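Local structure of arginase (RocF) (Helicobacter pylori, 4G3H) at residues R25-A30 and Q297-L302; Q40-E45 and L304-C309; E210-V215 and L263-E268. The protein probably hydrolyses L-arginine to L-ornithine and urea, the arginase reaction, with two manganese ions bound in each subunit. One frame throughout, in Å; residues are numbered along the deposited sequence.

Contact 1 of 3, residues R25-A30 and Q297-L302; sequences REALSA and QVLEIL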
# COMPACT_ATOMS: atom_id res chain seq x y z
N ARG A 25 5.01 14.42 5.75
CA ARG A 25 5.07 15.40 4.67
C ARG A 25 5.94 16.60 5.06
O ARG A 25 6.77 17.06 4.27
CB ARG A 25 3.68 15.92 4.32
CG ARG A 25 2.77 14.94 3.60
CD ARG A 25 1.33 15.46 3.56
NE ARG A 25 1.18 16.72 2.84
CZ ARG A 25 0.02 17.35 2.68
NH1 ARG A 25 -1.09 16.84 3.19
NH2 ARG A 25 -0.03 18.50 2.00
N GLU A 26 5.75 17.10 6.27
CA GLU A 26 6.52 18.24 6.75
C GLU A 26 7.99 17.89 6.95
O GLU A 26 8.87 18.69 6.61
CB GLU A 26 5.90 18.79 8.04
CG GLU A 26 4.51 19.42 7.79
CD GLU A 26 3.83 19.96 9.04
OE1 GLU A 26 2.78 20.61 8.91
OE2 GLU A 26 4.34 19.72 10.16
N ALA A 27 8.29 16.72 7.43
CA ALA A 27 9.56 16.21 7.57
C ALA A 27 10.30 16.02 6.26
O ALA A 27 11.25 16.46 6.15
CB ALA A 27 9.64 15.10 8.46
N LEU A 28 9.71 15.48 5.26
CA LEU A 28 10.17 15.33 3.98
C LEU A 28 10.48 16.67 3.20
O LEU A 28 11.30 16.74 2.51
CB LEU A 28 9.40 14.34 3.19
CG LEU A 28 9.32 12.91 3.53
CD1 LEU A 28 8.46 12.16 2.85
CD2 LEU A 28 10.54 12.40 3.60
N SER A 29 9.68 17.61 3.41
CA SER A 29 9.75 18.83 2.84
C SER A 29 10.99 19.58 3.13
O SER A 29 11.47 20.10 2.40
CB SER A 29 8.61 19.56 3.33
OG SER A 29 8.26 20.51 2.64
N ALA A 30 11.41 19.50 4.33
CA ALA A 30 12.62 19.92 4.80
C ALA A 30 13.81 19.25 4.23
O ALA A 30 14.73 19.78 4.19
CB ALA A 30 12.67 19.93 6.22
N GLN A 297 12.34 5.96 12.81
CA GLN A 297 12.42 4.72 12.05
C GLN A 297 11.66 4.83 10.73
O GLN A 297 12.16 4.40 9.68
CB GLN A 297 11.89 3.56 12.89
CG GLN A 297 12.80 3.23 14.07
CD GLN A 297 12.30 2.06 14.89
OE1 GLN A 297 11.15 2.02 15.30
NE2 GLN A 297 13.18 1.10 15.13
N VAL A 298 10.45 5.39 10.78
CA VAL A 298 9.64 5.56 9.58
C VAL A 298 10.38 6.48 8.61
O VAL A 298 10.51 6.18 7.42
CB VAL A 298 8.25 6.16 9.95
CG1 VAL A 298 7.43 6.42 8.70
CG2 VAL A 298 7.50 5.19 10.86
N LEU A 299 10.88 7.60 9.12
CA LEU A 299 11.61 8.54 8.29
C LEU A 299 12.82 7.86 7.65
O LEU A 299 13.19 8.19 6.53
CB LEU A 299 12.05 9.75 9.13
CG LEU A 299 10.91 10.75 9.37
CD1 LEU A 299 11.36 11.86 10.31
CD2 LEU A 299 10.47 11.33 8.04
N GLU A 300 13.42 6.91 8.36
CA GLU A 300 14.56 6.18 7.81
C GLU A 300 14.09 5.24 6.70
O GLU A 300 14.78 5.06 5.70
CB GLU A 300 15.27 5.40 8.92
CG GLU A 300 16.10 6.29 9.84
CD GLU A 300 16.70 5.53 11.01
OE1 GLU A 300 17.27 4.45 10.80
OE2 GLU A 300 16.60 6.04 12.15
N ILE A 301 12.92 4.65 6.89
CA ILE A 301 12.34 3.77 5.88
C ILE A 301 12.15 4.61 4.61
O ILE A 301 12.49 4.19 3.50
CB ILE A 301 10.94 3.25 6.30
CG1 ILE A 301 11.01 2.54 7.66
CG2 ILE A 301 10.38 2.32 5.24
CD1 ILE A 301 11.76 1.24 7.64
N LEU A 302 11.60 5.81 4.80
CA LEU A 302 11.36 6.72 3.69
C LEU A 302 12.65 7.14 2.99
O LEU A 302 12.71 7.14 1.76
CB LEU A 302 10.57 7.95 4.18
CG LEU A 302 9.02 7.96 4.07
CD1 LEU A 302 8.46 6.56 3.78
CD2 LEU A 302 8.43 8.53 5.34

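Contact 2 of 3, residues Q40-E45 and L304-C309; sequences QTITQE and LIINSC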
# COMPACT_ATOMS: atom_id res chain seq x y z
N GLN A 40 17.01 18.88 -5.95
CA GLN A 40 15.74 18.72 -5.27
C GLN A 40 15.15 17.38 -5.69
O GLN A 40 14.66 17.23 -6.81
CB GLN A 40 14.78 19.84 -5.65
CG GLN A 40 13.47 19.79 -4.90
CD GLN A 40 12.51 20.89 -5.31
OE1 GLN A 40 11.57 21.20 -4.60
NE2 GLN A 40 12.76 21.48 -6.48
N THR A 41 15.18 16.41 -4.79
CA THR A 41 14.66 15.08 -5.08
C THR A 41 13.15 15.10 -5.29
O THR A 41 12.66 14.65 -6.33
CB THR A 41 15.02 14.09 -3.96
OG1 THR A 41 16.45 13.99 -3.86
CG2 THR A 41 14.45 12.71 -4.25
N ILE A 42 12.41 15.60 -4.31
CA ILE A 42 10.95 15.67 -4.41
C ILE A 42 10.61 17.02 -5.03
O ILE A 42 10.76 18.07 -4.40
CB ILE A 42 10.29 15.54 -3.03
CG1 ILE A 42 10.63 14.18 -2.42
CG2 ILE A 42 8.77 15.70 -3.15
CD1 ILE A 42 10.14 13.99 -1.00
N THR A 43 10.15 16.99 -6.28
CA THR A 43 9.82 18.20 -7.02
C THR A 43 8.38 18.65 -6.82
O THR A 43 8.01 19.76 -7.20
CB THR A 43 10.04 18.00 -8.53
OG1 THR A 43 9.09 17.04 -9.02
CG2 THR A 43 11.45 17.50 -8.81
N GLN A 44 7.57 17.79 -6.23
CA GLN A 44 6.18 18.15 -6.02
C GLN A 44 5.53 17.39 -4.88
O GLN A 44 5.65 16.17 -4.78
CB GLN A 44 5.41 17.91 -7.32
CG GLN A 44 3.90 18.00 -7.19
CD GLN A 44 3.18 17.76 -8.51
OE1 GLN A 44 2.07 17.24 -8.53
NE2 GLN A 44 3.82 18.14 -9.61
N GLU A 45 4.86 18.13 -4.01
CA GLU A 45 4.14 17.55 -2.89
C GLU A 45 2.65 17.75 -3.19
O GLU A 45 2.15 18.88 -3.13
CB GLU A 45 4.49 18.26 -1.57
CG GLU A 45 3.60 17.83 -0.40
CD GLU A 45 3.60 18.82 0.75
OE1 GLU A 45 4.07 19.96 0.56
OE2 GLU A 45 3.10 18.47 1.85
N LEU A 304 15.41 5.52 2.81
CA LEU A 304 15.87 4.34 2.09
C LEU A 304 15.12 4.17 0.77
O LEU A 304 15.72 3.90 -0.27
CB LEU A 304 15.69 3.10 2.97
CG LEU A 304 16.12 1.74 2.45
CD1 LEU A 304 16.39 0.81 3.61
CD2 LEU A 304 15.05 1.16 1.56
N ILE A 305 13.80 4.32 0.81
CA ILE A 305 12.99 4.19 -0.40
C ILE A 305 13.30 5.30 -1.39
O ILE A 305 13.52 5.05 -2.58
CB ILE A 305 11.49 4.27 -0.08
CG1 ILE A 305 11.09 3.12 0.85
CG2 ILE A 305 10.68 4.27 -1.37
CD1 ILE A 305 9.66 3.19 1.33
N ILE A 306 13.33 6.53 -0.89
CA ILE A 306 13.60 7.68 -1.73
C ILE A 306 14.99 7.64 -2.36
O ILE A 306 15.14 7.85 -3.57
CB ILE A 306 13.44 8.98 -0.93
CG1 ILE A 306 11.98 9.12 -0.49
CG2 ILE A 306 13.87 10.18 -1.78
CD1 ILE A 306 11.72 10.27 0.47
N ASN A 307 16.00 7.36 -1.54
CA ASN A 307 17.37 7.31 -2.03
C ASN A 307 17.64 6.19 -3.03
O ASN A 307 18.53 6.30 -3.87
CB ASN A 307 18.35 7.24 -0.86
CG ASN A 307 18.38 8.54 -0.06
OD1 ASN A 307 18.37 9.63 -0.64
ND2 ASN A 307 18.42 8.44 1.26
N SER A 308 16.86 5.11 -2.97
CA SER A 308 17.04 4.01 -3.91
C SER A 308 16.30 4.25 -5.21
O SER A 308 16.80 3.95 -6.28
CB SER A 308 16.56 2.69 -3.30
OG SER A 308 17.26 2.40 -2.10
N CYS A 309 15.09 4.81 -5.12
CA CYS A 309 14.26 5.04 -6.30
C CYS A 309 14.50 6.33 -7.08
O CYS A 309 14.09 6.43 -8.24
CB CYS A 309 12.78 4.97 -5.91
SG CYS A 309 12.28 3.40 -5.14

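Contact 3 of 3, residues E210-V215 and L263-E268; sequences ENMQEV and LGLLLE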
# COMPACT_ATOMS: atom_id res chain seq x y z
N GLU A 210 14.74 -16.47 8.04
CA GLU A 210 15.61 -17.61 7.79
C GLU A 210 16.45 -17.48 6.53
O GLU A 210 17.64 -17.81 6.52
CB GLU A 210 14.79 -18.90 7.69
CG GLU A 210 14.19 -19.37 9.00
CD GLU A 210 13.47 -20.70 8.84
OE1 GLU A 210 14.10 -21.65 8.32
OE2 GLU A 210 12.29 -20.79 9.22
N ASN A 211 15.84 -17.00 5.45
CA ASN A 211 16.56 -16.84 4.20
C ASN A 211 15.88 -15.80 3.31
O ASN A 211 15.01 -16.11 2.48
CB ASN A 211 16.64 -18.18 3.46
CG ASN A 211 17.76 -18.22 2.43
OD1 ASN A 211 18.07 -17.21 1.79
ND2 ASN A 211 18.36 -19.40 2.24
N MET A 212 16.30 -14.56 3.49
CA MET A 212 15.77 -13.44 2.73
C MET A 212 16.14 -13.58 1.26
O MET A 212 15.38 -13.20 0.38
CB MET A 212 16.33 -12.14 3.29
CG MET A 212 15.56 -10.91 2.91
SD MET A 212 16.24 -9.49 3.76
CE MET A 212 15.73 -9.83 5.46
N GLN A 213 17.34 -14.10 0.99
CA GLN A 213 17.80 -14.28 -0.39
C GLN A 213 16.88 -15.21 -1.18
O GLN A 213 16.55 -14.94 -2.33
CB GLN A 213 19.24 -14.83 -0.40
CG GLN A 213 20.33 -13.82 -0.03
CD GLN A 213 20.15 -13.23 1.36
OE1 GLN A 213 20.14 -13.96 2.36
NE2 GLN A 213 20.00 -11.91 1.43
N GLU A 214 16.48 -16.32 -0.58
CA GLU A 214 15.61 -17.25 -1.27
C GLU A 214 14.24 -16.62 -1.48
O GLU A 214 13.64 -16.77 -2.54
CB GLU A 214 15.47 -18.55 -0.47
CG GLU A 214 14.76 -19.64 -1.24
CD GLU A 214 14.63 -20.92 -0.45
OE1 GLU A 214 13.95 -20.91 0.60
OE2 GLU A 214 15.22 -21.94 -0.87
N VAL A 215 13.76 -15.90 -0.47
CA VAL A 215 12.47 -15.23 -0.58
C VAL A 215 12.47 -14.32 -1.80
O VAL A 215 11.56 -14.36 -2.61
CB VAL A 215 12.15 -14.39 0.69
CG1 VAL A 215 10.94 -13.51 0.45
CG2 VAL A 215 11.89 -15.31 1.88
N LEU A 263 13.51 -4.56 2.32
CA LEU A 263 13.18 -3.45 1.43
C LEU A 263 14.29 -3.12 0.45
O LEU A 263 14.05 -2.94 -0.74
CB LEU A 263 12.85 -2.20 2.26
CG LEU A 263 11.37 -1.89 2.47
CD1 LEU A 263 11.25 -0.60 3.27
CD2 LEU A 263 10.66 -1.77 1.12
N GLY A 264 15.52 -3.02 0.96
CA GLY A 264 16.65 -2.70 0.10
C GLY A 264 16.84 -3.69 -1.03
O GLY A 264 17.11 -3.30 -2.17
N LEU A 265 16.71 -4.98 -0.71
CA LEU A 265 16.86 -6.05 -1.70
C LEU A 265 15.74 -6.02 -2.74
O LEU A 265 15.98 -6.18 -3.93
CB LEU A 265 16.87 -7.40 -0.98
CG LEU A 265 18.23 -8.04 -0.71
CD1 LEU A 265 19.26 -7.00 -0.30
CD2 LEU A 265 18.06 -9.11 0.36
N LEU A 266 14.50 -5.83 -2.28
CA LEU A 266 13.38 -5.79 -3.20
C LEU A 266 13.49 -4.59 -4.13
O LEU A 266 13.21 -4.70 -5.33
CB LEU A 266 12.05 -5.72 -2.43
CG LEU A 266 11.54 -6.96 -1.69
CD1 LEU A 266 10.21 -6.63 -1.06
CD2 LEU A 266 11.38 -8.14 -2.64
N LEU A 267 13.88 -3.44 -3.58
CA LEU A 267 14.00 -2.23 -4.39
C LEU A 267 15.10 -2.37 -5.44
O LEU A 267 14.95 -1.93 -6.58
CB LEU A 267 14.29 -1.02 -3.50
CG LEU A 267 13.18 -0.65 -2.51
CD1 LEU A 267 13.59 0.57 -1.69
CD2 LEU A 267 11.89 -0.37 -3.27
N GLU A 268 16.20 -3.00 -5.05
CA GLU A 268 17.31 -3.19 -5.97
C GLU A 268 16.99 -4.28 -6.99
O GLU A 268 17.28 -4.15 -8.18
CB GLU A 268 18.58 -3.55 -5.20
CG GLU A 268 19.87 -3.29 -5.95
CD GLU A 268 20.04 -1.84 -6.34
OE1 GLU A 268 19.85 -0.96 -5.47
OE2 GLU A 268 20.37 -1.58 -7.51

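Contact 1 of 3, residues R25-A30 and Q297-L302
Ala27 meets the forked end of Leu299, and this small-against-branched pair is the closest approach between residues 25-30 and 297-302. The methyl CB of Ala27, directed at the partner helix, lies 3.9 Å from CD2 of Leu299 and 4.1 Å from CD1 of Leu299, so both branches of the leucine face one methyl almost equally. Leu299 achieves this although its CB leaves the backbone at an angle to helix 16-30: with CG anti to the carbonyl carbon (chi1 -78°), the fork swings across to Ala27. One turn further along helix 293-309, Leu302 CD2 comes to 4.4 Å from Leu28 CD1, a looser touch between two buried leucines that lies deeper than the first. Around this pair of contacts, Leu24, one turn before Leu28, packs on Val298, Leu299 and Leu302 and continues the apolar seam. The side chain of Leu302 is about 12 Å from that of the manganese ligand Asp234, so the seam lies outside the first shell of the manganese site. Between the two segments, methyl groups do all the touching, so the helices are held here by shape and by the exclusion of water, without directional bonds.

Contact 2 of 3, residues Q40-E45 and L304-C309
Thr41 and Ile306 cross obliquely, each offering its CG2 methyl, and the two methyls come within 3.6 Å of each other. In Thr41 the methyl stands anti to the backbone N while the hydroxyl OG1 takes the place beside that N (chi1 -61°); with CB already directed at the helix, this rotation puts the methyl rather than the hydroxyl against Ile306. Ile306 divides its side chain between two neighbours. Its CG2 branch serves Thr41, whereas the longer CG1 branch runs out extended (chi2 172°) and brings CD1 to 4.3 Å from CD1 of Ile42, end methyl to end methyl. The CB of Ile42 does not aim at the helix; its own extended CG1-CD1 arm makes the reach.

On the helix, Ser308 turns back on its own backbone: OG donates to Leu304 O at 2.8 Å, with the donor tilted 20° from the carbonyl plane. The same oxygen accepts from Ser308 N at 3.2 Å, so two bonds from one residue grip it near the helix's C-terminal end.

His32 touches Ile42, Ile306 and Asn307, bordering the seam. Other sides of helix 293-309 are occupied too: Ile305 rests on Val277 and Val279 of strand 274-280, and Leu304 on Leu263 and Leu267 of helix 256-269. Ile42, in the turn that leads into the edge strand 44-50, packs on Leu3 of strand 2-8.

Contact 3 of 3, residues E210-V215 and L263-E268
Met212 and Gln213, in the first turn of helix 212-223, both come to Leu265 of helix 256-269. The two helices belong to the layer flanking the parallel sheet of the arginase α/β fold, and Val215 and Leu266, one from each, both rest on Phe182 of strand 179-182.

Residues 210-215 begin with Glu210, the last residue of the short helix 205-210. Asn211 then leaves helical geometry and at once becomes the N-cap of the next helix, so a single residue separates the two. Its OD1 accepts from Glu214 N at 3.0 Å, with an N-H...O angle of 154°. The donor stands well above the amide's carbonyl plane, 57° out of it, so the bond does not follow a lone-pair direction. The backbone of Asn211 takes part as well, its O accepting from Val215 N at 3.2 Å in the first helical turn.

Met212 follows with its CB directed at helix 256-269. The side chain runs out with CG anti to the backbone N and bends only at its last torsion. Besides Leu265 it touches Gln261 and Leu262, which spreads its contact along the partner helix.

Gln213 starts in the opposite sense, its CB leading away from the partner; a bend at chi2 (59°) folds the chain back and carries the amide to Leu265 at the solvent-facing side of the contact. Leu265 thus meets a buried thioether and a surface amide, from directions roughly at right angles.

Both approaches end on one branch of the leucine: its methyl CD2 lies 3.6 Å from NE2 of Gln213, 3.9 Å from SD of Met212 and 4.0 Å from CG of Met212.

In the fold
From the N terminus, residues 25-30 open the long loop that contact 1 closes at 297-302, and 40-45 open the one that contact 2 closes at 304-309. Their segments alternate, so the two loops cross. Contact 3 closes a much shorter loop, from 210-215 to 263-268, nested inside both. Contacts 1 and 2 share helix 293-309 and are joined by the salt bridge from Arg25 NE to Glu45 OE2 (2.8 Å). The same helix packs on helix 256-269 of contact 3, with Ile301 beside Leu263 and Leu304 against Leu267. The late helices thereby link the N-terminal part of the fold to helix 212-223.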